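Local coordinates for protein Sec-alkylsulfatase (Pseudomonas sp., PDB 4AXH) that hydrolyses (R)-secondary-alkyl sulfates with strict inversion of configuration, using two zinc ions, to release sulfate and the (S)-alcohol, at residues S180-F185 with A257-V262; H213-N218 with G544-P549; L144-T149 with R189-E194. All blocks are in the same frame, centred on the assembly; numbering follows the deposited sequence.

Contact 1: residues S180-F185 with A257-V262; sequences SHIDHF and ATNTLV. With ZN (zinc ion), chain D; ZN (zinc ion), chain C.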
loop_
_atom_site.group_PDB
_atom_site.type_symbol
_atom_site.label_atom_id
_atom_site.label_comp_id
_atom_site.label_asym_id
_atom_site.label_seq_id
_atom_site.Cartn_x
_atom_site.Cartn_y
_atom_site.Cartn_z
ATOM N N SER A 180 0.247 10.202 16.794
ATOM C CA SER A 180 0.474 8.863 17.326
ATOM C C SER A 180 1.876 8.235 17.094
ATOM O O SER A 180 1.949 7.033 16.843
ATOM C CB SER A 180 -0.650 7.930 16.893
ATOM O OG SER A 180 -0.705 7.845 15.482
ATOM N N HIS A 181 2.981 9.008 17.231
ATOM C CA HIS A 181 4.335 8.441 17.108
ATOM C C HIS A 181 5.081 8.455 18.432
ATOM O O HIS A 181 4.964 9.416 19.192
ATOM C CB HIS A 181 5.158 9.094 15.999
ATOM C CG HIS A 181 4.718 8.742 14.610
ATOM N ND1 HIS A 181 4.957 9.593 13.542
ATOM C CD2 HIS A 181 4.052 7.657 14.154
ATOM C CE1 HIS A 181 4.419 8.996 12.481
ATOM N NE2 HIS A 181 3.888 7.815 12.799
ATOM N N ILE A 182 5.830 7.376 18.717
ATOM C CA ILE A 182 6.551 7.198 19.979
ATOM C C ILE A 182 7.498 8.343 20.359
ATOM O O ILE A 182 7.705 8.593 21.546
ATOM C CB ILE A 182 7.193 5.794 20.158
ATOM C CG1 ILE A 182 6.466 4.715 19.322
ATOM C CG2 ILE A 182 7.208 5.392 21.650
ATOM C CD1 ILE A 182 7.294 3.372 18.985
ATOM N N ASP A 183 8.030 9.065 19.376
ATOM C CA ASP A 183 8.925 10.195 19.622
ATOM C C ASP A 183 8.160 11.436 20.073
ATOM O O ASP A 183 8.754 12.490 20.343
ATOM C CB ASP A 183 9.849 10.481 18.406
ATOM C CG ASP A 183 9.207 10.518 17.019
ATOM O OD1 ASP A 183 8.262 9.723 16.766
ATOM O OD2 ASP A 183 9.677 11.300 16.171
ATOM N N HIS A 184 6.837 11.303 20.191
ATOM C CA HIS A 184 5.991 12.413 20.584
ATOM C C HIS A 184 5.218 12.190 21.878
ATOM O O HIS A 184 4.974 13.166 22.598
ATOM C CB HIS A 184 5.138 12.867 19.392
ATOM C CG HIS A 184 5.977 13.291 18.231
ATOM N ND1 HIS A 184 6.445 14.585 18.111
ATOM C CD2 HIS A 184 6.501 12.546 17.233
ATOM C CE1 HIS A 184 7.224 14.597 17.043
ATOM N NE2 HIS A 184 7.278 13.392 16.468
ATOM N N PHE A 185 4.903 10.919 22.226
ATOM C CA PHE A 185 4.196 10.572 23.474
ATOM C C PHE A 185 5.054 9.764 24.469
ATOM O O PHE A 185 4.678 9.632 25.642
ATOM C CB PHE A 185 2.888 9.800 23.172
ATOM C CG PHE A 185 3.009 8.455 22.475
ATOM C CD1 PHE A 185 3.424 7.324 23.169
ATOM C CD2 PHE A 185 2.615 8.302 21.151
ATOM C CE1 PHE A 185 3.537 6.080 22.524
ATOM C CE2 PHE A 185 2.695 7.048 20.507
ATOM C CZ PHE A 185 3.173 5.950 21.192
ATOM N N ALA A 257 16.643 3.252 26.846
ATOM C CA ALA A 257 15.686 4.087 27.556
ATOM C C ALA A 257 14.272 3.534 27.732
ATOM O O ALA A 257 13.959 2.424 27.274
ATOM C CB ALA A 257 15.668 5.458 26.936
ATOM N N THR A 258 13.416 4.300 28.424
ATOM C CA THR A 258 12.064 3.847 28.712
ATOM C C THR A 258 11.003 4.601 27.888
ATOM O O THR A 258 10.979 5.837 27.908
ATOM C CB THR A 258 11.828 3.922 30.226
ATOM O OG1 THR A 258 11.900 5.291 30.611
ATOM C CG2 THR A 258 12.883 3.167 31.027
ATOM N N ASN A 259 10.127 3.850 27.174
ATOM C CA ASN A 259 9.024 4.403 26.391
ATOM C C ASN A 259 7.703 4.215 27.156
ATOM O O ASN A 259 7.378 3.121 27.648
ATOM C CB ASN A 259 8.950 3.781 24.996
ATOM C CG ASN A 259 10.258 3.773 24.245
ATOM O OD1 ASN A 259 10.772 2.718 23.837
ATOM N ND2 ASN A 259 10.854 4.949 24.085
ATOM N N THR A 260 6.960 5.318 27.281
ATOM C CA THR A 260 5.727 5.389 28.056
ATOM C C THR A 260 4.524 5.743 27.201
ATOM O O THR A 260 4.669 6.247 26.088
ATOM C CB THR A 260 5.882 6.385 29.250
ATOM O OG1 THR A 260 5.733 7.727 28.786
ATOM C CG2 THR A 260 7.185 6.201 30.040
ATOM N N LEU A 261 3.329 5.487 27.743
ATOM C CA LEU A 261 2.069 5.799 27.094
ATOM C C LEU A 261 1.084 6.267 28.141
ATOM O O LEU A 261 0.591 5.450 28.903
ATOM C CB LEU A 261 1.522 4.568 26.372
ATOM C CG LEU A 261 0.808 4.815 25.063
ATOM C CD1 LEU A 261 0.798 3.544 24.206
ATOM C CD2 LEU A 261 -0.576 5.332 25.285
ATOM N N VAL A 262 0.832 7.570 28.231
ATOM C CA VAL A 262 -0.192 8.056 29.141
ATOM C C VAL A 262 -1.421 8.499 28.354
ATOM O O VAL A 262 -1.345 9.413 27.532
ATOM C CB VAL A 262 0.191 8.899 30.398
ATOM C CG1 VAL A 262 1.688 8.892 30.695
ATOM C CG2 VAL A 262 -0.409 10.296 30.386
HETATM ZN ZN ZN D . 5.918 11.490 13.429
HETATM ZN ZN ZN C . 8.528 12.727 15.020
HETATM O O HOH W 1 7.688 10.904 14.366
HETATM O O HOH W 2 2.106 9.186 26.494
#
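Ile182, inside the His-x-His-x-Asp-His motif of the metallo-beta-lactamase fold, and Phe185, just after it, pack against Asn259, Thr260 and Leu261. The apolar part is small. Carbon CE1 of the Phe185 ring approaches CG of Leu261 at 3.9 Å, and Ile182 CG2 lies 4.1 Å from CB of Asn259, the two side chains crossing at about a right angle. Phe185 holds CG between its backbone N and carbonyl carbon (chi1 62°), and its ring edge thereby meets Thr260 O near the ring plane, while CA of Ile182 lies over one face, toward the rim. A flat, wide residue suits this place, since its ring lies against its own helical turn and still reaches the loop.

The metal bonds face the other way. Asp183 OD2 and His184 NE2 hold one zinc ion together with Asp310 and His355, and His181 ND1 binds the other with His179, Glu291 and Asp310; water 1 bridges the two metals. Asn259 ND2 bonds to Thr151 O and Thr260 OG1 to Gly186 O, tying the loop down.

Polar contact between the segments is indirect: water 2 donates to Phe185 O at 2.7 Å and accepts from Val262 N at 2.7 Å.

Contact 2: residues H213-N218 with G544-P549; sequences HAVSEN and GRALTP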
loop_
_atom_site.group_PDB
_atom_site.type_symbol
_atom_site.label_atom_id
_atom_site.label_comp_id
_atom_site.label_asym_id
_atom_site.label_seq_id
_atom_site.Cartn_x
_atom_site.Cartn_y
_atom_site.Cartn_z
ATOM N N HIS A 213 -4.228 3.815 17.361
ATOM C CA HIS A 213 -3.032 3.884 16.532
ATOM C C HIS A 213 -1.720 3.830 17.269
ATOM O O HIS A 213 -0.827 3.116 16.828
ATOM C CB HIS A 213 -3.092 5.071 15.567
ATOM C CG HIS A 213 -4.149 4.896 14.540
ATOM N ND1 HIS A 213 -5.272 5.695 14.532
ATOM C CD2 HIS A 213 -4.261 3.955 13.571
ATOM C CE1 HIS A 213 -6.002 5.259 13.522
ATOM N NE2 HIS A 213 -5.430 4.210 12.916
ATOM N N ALA A 214 -1.594 4.568 18.382
ATOM C CA ALA A 214 -0.386 4.549 19.190
ATOM C C ALA A 214 -0.007 3.078 19.562
ATOM O O ALA A 214 1.165 2.715 19.514
ATOM C CB ALA A 214 -0.593 5.392 20.436
ATOM N N VAL A 215 -1.015 2.226 19.852
ATOM C CA VAL A 215 -0.810 0.825 20.237
ATOM C C VAL A 215 -0.729 -0.198 19.061
ATOM O O VAL A 215 0.053 -1.134 19.141
ATOM C CB VAL A 215 -1.717 0.385 21.445
ATOM C CG1 VAL A 215 -1.759 1.454 22.541
ATOM C CG2 VAL A 215 -3.134 0.084 21.000
ATOM N N SER A 216 -1.513 -0.001 17.982
ATOM C CA SER A 216 -1.591 -0.925 16.833
ATOM C C SER A 216 -0.455 -0.864 15.806
ATOM O O SER A 216 0.062 -1.912 15.408
ATOM C CB SER A 216 -2.948 -0.826 16.139
ATOM O OG SER A 216 -4.016 -0.992 17.058
ATOM N N GLU A 217 -0.097 0.350 15.349
ATOM C CA GLU A 217 0.985 0.532 14.372
ATOM C C GLU A 217 2.386 0.237 14.971
ATOM O O GLU A 217 3.293 -0.180 14.231
ATOM C CB GLU A 217 0.933 1.943 13.734
ATOM C CG GLU A 217 1.438 3.077 14.627
ATOM C CD GLU A 217 1.434 4.482 14.054
ATOM O OE1 GLU A 217 2.210 4.738 13.101
ATOM O OE2 GLU A 217 0.694 5.339 14.598
ATOM N N ASN A 218 2.531 0.449 16.320
ATOM C CA ASN A 218 3.764 0.317 17.117
ATOM C C ASN A 218 3.993 -1.025 17.868
ATOM O O ASN A 218 5.112 -1.232 18.368
ATOM C CB ASN A 218 3.940 1.525 18.073
ATOM C CG ASN A 218 4.005 2.879 17.396
ATOM O OD1 ASN A 218 4.992 3.082 16.519
ATOM N ND2 ASN A 218 3.194 3.770 17.669
ATOM N N GLY A 544 3.834 -2.643 25.407
ATOM C CA GLY A 544 2.948 -3.805 25.251
ATOM C C GLY A 544 1.934 -4.118 26.350
ATOM O O GLY A 544 1.078 -4.996 26.174
ATOM N N ARG A 545 2.015 -3.412 27.501
ATOM C CA ARG A 545 1.076 -3.601 28.614
ATOM C C ARG A 545 -0.333 -3.056 28.296
ATOM O O ARG A 545 -1.310 -3.565 28.838
ATOM C CB ARG A 545 1.633 -3.038 29.950
ATOM C CG ARG A 545 1.736 -1.519 30.034
ATOM C CD ARG A 545 2.258 -1.018 31.386
ATOM N NE ARG A 545 1.192 -0.410 32.197
ATOM C CZ ARG A 545 1.372 0.547 33.105
ATOM N NH1 ARG A 545 2.589 1.021 33.350
ATOM N NH2 ARG A 545 0.340 1.029 33.783
ATOM N N ALA A 546 -0.420 -2.037 27.404
ATOM C CA ALA A 546 -1.637 -1.343 26.948
ATOM C C ALA A 546 -2.434 -2.121 25.901
ATOM O O ALA A 546 -3.413 -1.593 25.351
ATOM C CB ALA A 546 -1.279 0.029 26.402
ATOM N N LEU A 547 -2.049 -3.386 25.647
ATOM C CA LEU A 547 -2.693 -4.238 24.658
ATOM C C LEU A 547 -3.995 -4.843 25.130
ATOM O O LEU A 547 -4.036 -5.515 26.164
ATOM C CB LEU A 547 -1.772 -5.360 24.166
ATOM C CG LEU A 547 -0.609 -4.997 23.263
ATOM C CD1 LEU A 547 0.045 -6.272 22.759
ATOM C CD2 LEU A 547 -1.067 -4.201 22.018
ATOM N N THR A 548 -5.041 -4.639 24.330
ATOM C CA THR A 548 -6.370 -5.180 24.547
ATOM C C THR A 548 -6.299 -6.690 24.244
ATOM O O THR A 548 -5.424 -7.113 23.473
ATOM C CB THR A 548 -7.380 -4.496 23.608
ATOM O OG1 THR A 548 -7.198 -4.978 22.280
ATOM C CG2 THR A 548 -7.295 -2.972 23.640
ATOM N N PRO A 549 -7.215 -7.512 24.803
ATOM C CA PRO A 549 -7.193 -8.948 24.497
ATOM C C PRO A 549 -7.176 -9.254 22.996
ATOM O O PRO A 549 -6.363 -10.067 22.570
ATOM C CB PRO A 549 -8.457 -9.471 25.180
ATOM C CG PRO A 549 -9.287 -8.259 25.455
ATOM C CD PRO A 549 -8.310 -7.187 25.731
#
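Val215 meets Ala546 and Leu547 in a small, buried, apolar contact between two domains: helix 210-219 belongs to the metallo-beta-lactamase region, whereas 544-549 is the loop that leads into helix 549-559 of the C-terminal alkylsulfatase region. The backbones come closest at Val215 and Leu547, whose CA atoms are 7.0 Å apart, near enough for short side chains to bridge the gap.

Val215 carries the helix side. Its CG1 lies anti to the carbonyl carbon (chi1 -43°), and this branch touches the methyl CB of Ala546 at 4.1 Å. Both CB atoms point across the boundary, and a branched residue opposite a very small one lets the loop lie close to the helix. Leu547 adds a looser touch: its CB does not point at the helix, yet the end of the chain turns nearer and brings CD2 to 4.4 Å from Val215 O.

The polar groups find their partners away from this interface. Asn218 ND2 donates to Ala214 O, one turn back, at 2.9 Å; the bond is fairly straight (163°), and the acceptor lies in the amide plane. Glu217 OE2 bonds to Ser180 OG. Thr548 is the N-cap of helix 549-559, its OG1 accepting from Met551 N, and Pro549 suits the first turn because that position needs no backbone N-H.

Around this boundary, Met551 of helix 549-559 also packs on Val215 and Ser216, Leu261 touches Val215 from its loop, and on the side of helix 182-185 Ala214 and Asn218 rest against Phe185.

Contact 3: residues L144-T149 with R189-E194; sequences LVLIDT and RGIIDE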
loop_
_atom_site.group_PDB
_atom_site.type_symbol
_atom_site.label_atom_id
_atom_site.label_comp_id
_atom_site.label_asym_id
_atom_site.label_seq_id
_atom_site.Cartn_x
_atom_site.Cartn_y
_atom_site.Cartn_z
ATOM N N LEU A 144 2.411 25.318 32.757
ATOM C CA LEU A 144 2.990 25.121 31.427
ATOM C C LEU A 144 2.122 24.273 30.537
ATOM O O LEU A 144 1.537 23.274 30.974
ATOM C CB LEU A 144 4.379 24.445 31.503
ATOM C CG LEU A 144 5.487 25.089 32.346
ATOM C CD1 LEU A 144 6.687 24.200 32.378
ATOM C CD2 LEU A 144 5.909 26.437 31.815
ATOM N N VAL A 145 2.065 24.650 29.258
ATOM C CA VAL A 145 1.374 23.864 28.243
ATOM C C VAL A 145 2.416 23.358 27.297
ATOM O O VAL A 145 3.230 24.120 26.777
ATOM C CB VAL A 145 0.086 24.450 27.617
ATOM C CG1 VAL A 145 0.215 25.935 27.373
ATOM C CG2 VAL A 145 -0.347 23.702 26.358
ATOM N N LEU A 146 2.487 22.038 27.216
ATOM C CA LEU A 146 3.488 21.333 26.448
ATOM C C LEU A 146 2.918 20.725 25.191
ATOM O O LEU A 146 1.821 20.164 25.185
ATOM C CB LEU A 146 4.052 20.227 27.329
ATOM C CG LEU A 146 5.366 20.424 27.997
ATOM C CD1 LEU A 146 5.390 21.648 28.862
ATOM C CD2 LEU A 146 5.697 19.211 28.814
ATOM N N ILE A 147 3.669 20.831 24.115
ATOM C CA ILE A 147 3.311 20.131 22.885
ATOM C C ILE A 147 4.415 19.128 22.668
ATOM O O ILE A 147 5.570 19.507 22.506
ATOM C CB ILE A 147 2.740 20.911 21.642
ATOM C CG1 ILE A 147 3.243 20.360 20.316
ATOM C CG2 ILE A 147 2.807 22.450 21.716
ATOM C CD1 ILE A 147 2.480 19.203 19.857
ATOM N N ASP A 148 4.052 17.850 22.895
ATOM C CA ASP A 148 4.840 16.630 22.867
ATOM C C ASP A 148 5.706 16.395 24.092
ATOM O O ASP A 148 6.009 17.330 24.858
ATOM C CB ASP A 148 5.520 16.365 21.517
ATOM C CG ASP A 148 4.512 16.159 20.413
ATOM O OD1 ASP A 148 3.342 15.873 20.727
ATOM O OD2 ASP A 148 4.882 16.320 19.236
ATOM N N THR A 149 6.067 15.113 24.311
ATOM C CA THR A 149 6.803 14.689 25.500
ATOM C C THR A 149 8.082 13.887 25.181
ATOM O O THR A 149 8.550 13.106 26.022
ATOM C CB THR A 149 5.841 13.873 26.364
ATOM O OG1 THR A 149 5.504 12.702 25.634
ATOM C CG2 THR A 149 4.566 14.634 26.736
ATOM N N ARG A 189 5.162 9.761 30.900
ATOM C CA ARG A 189 5.295 9.275 32.299
ATOM C C ARG A 189 6.543 9.712 33.055
ATOM O O ARG A 189 6.614 9.549 34.270
ATOM C CB ARG A 189 5.077 7.752 32.427
ATOM C CG ARG A 189 3.961 7.365 33.413
ATOM C CD ARG A 189 3.763 5.865 33.498
ATOM N NE ARG A 189 2.937 5.318 32.416
ATOM C CZ ARG A 189 3.338 4.442 31.477
ATOM N NH1 ARG A 189 4.592 3.981 31.471
ATOM N NH2 ARG A 189 2.481 4.000 30.562
ATOM N N GLY A 190 7.508 10.298 32.349
ATOM C CA GLY A 190 8.741 10.775 32.970
ATOM C C GLY A 190 8.575 12.163 33.537
ATOM O O GLY A 190 9.356 12.584 34.403
ATOM N N ILE A 191 7.542 12.880 33.080
ATOM C CA ILE A 191 7.273 14.253 33.540
ATOM C C ILE A 191 5.850 14.480 34.122
ATOM O O ILE A 191 5.651 15.438 34.881
ATOM C CB ILE A 191 7.682 15.314 32.485
ATOM C CG1 ILE A 191 6.948 15.049 31.133
ATOM C CG2 ILE A 191 9.220 15.324 32.340
ATOM C CD1 ILE A 191 7.052 16.050 30.122
ATOM N N ILE A 192 4.878 13.621 33.763
ATOM C CA ILE A 192 3.506 13.708 34.299
ATOM C C ILE A 192 2.999 12.361 34.872
ATOM O O ILE A 192 3.540 11.301 34.548
ATOM C CB ILE A 192 2.445 14.377 33.332
ATOM C CG1 ILE A 192 2.215 13.528 32.082
ATOM C CG2 ILE A 192 2.806 15.811 32.967
ATOM C CD1 ILE A 192 1.006 12.909 32.022
ATOM N N ASP A 193 1.926 12.420 35.691
ATOM C CA ASP A 193 1.329 11.222 36.281
ATOM C C ASP A 193 -0.067 10.925 35.738
ATOM O O ASP A 193 -0.864 11.849 35.707
ATOM C CB ASP A 193 1.319 11.349 37.803
ATOM C CG ASP A 193 2.697 11.575 38.385
ATOM O OD1 ASP A 193 3.629 10.773 38.054
ATOM O OD2 ASP A 193 2.855 12.543 39.170
ATOM N N GLU A 194 -0.370 9.652 35.315
ATOM C CA GLU A 194 -1.699 9.336 34.778
ATOM C C GLU A 194 -2.783 9.627 35.796
ATOM O O GLU A 194 -3.875 10.054 35.390
ATOM C CB GLU A 194 -1.829 7.947 34.096
ATOM C CG GLU A 194 -3.190 7.662 33.446
ATOM C CD GLU A 194 -3.359 7.717 31.931
ATOM O OE1 GLU A 194 -2.795 6.822 31.258
ATOM O OE2 GLU A 194 -4.148 8.562 31.431
#
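Thr149 and Ile191 mark the nearest approach of the two backbones, with 8.1 Å between their CA atoms, so side chains must span the gap. Segment 144-149 runs as strand 144-147, an inner strand of the eight-stranded mixed sheet, and then leaves it through Asp148, whose positive phi (78°) marks the turn out of the strand. There Asp148 OD2 accepts a hydrogen bond from ND1 of the zinc ligand His184 and probably helps orient its ring. Segment 189-194 brings the end of the weakly bonded helix 188-191 and then opens into a loop before helix 194-199.

Ile191 is the residue both partners share. Its CG1 sits between the backbone N and the carbonyl carbon (chi1 57°), and the extended chain beyond (chi2 171°) carries CD1 toward the strand. There CD1 meets CD2 of Leu146 at 3.7 Å, the two side chains reaching toward each other tip to tip. The same methyl comes within 4.4 Å of CG2 of Thr149. Branched aliphatic chains ending in methyls can span such a gap, and Thr149 fits for a double reason: its methyl faces Ile191 while OG1 bonds to His184 O. Leu160 and Arg157 of helix 153-164 also touch Ile191, which stays partly exposed, and Val175 of strand 172-176 touches Leu146 and Thr149.

Chemically this is dispersion and hydrophobic burial between methyl groups, which favours close approach of helix end and sheet but imposes little direction.

How the contacts relate
Contact 1 lies between the other two, its centre 12 Å from that of contact 2 and 11 Å from that of contact 3, while contacts 2 and 3 are 20 Å apart. Along the chain the order is 144-149, 180-185, 189-194, 213-218, 257-262 and 544-549, so contact 1 interlocks with both neighbours. Contacts 1 and 3 fall wholly within the metallo-beta-lactamase region; contact 2 joins that region to the C-terminal one. Backbone N of Thr149 bonds to His184 O, and Ser180 OG to Glu217 OE2. The zinc-binding segment is thereby held by the loop that follows strand 144-147 on one flank and by helix 210-219 on another.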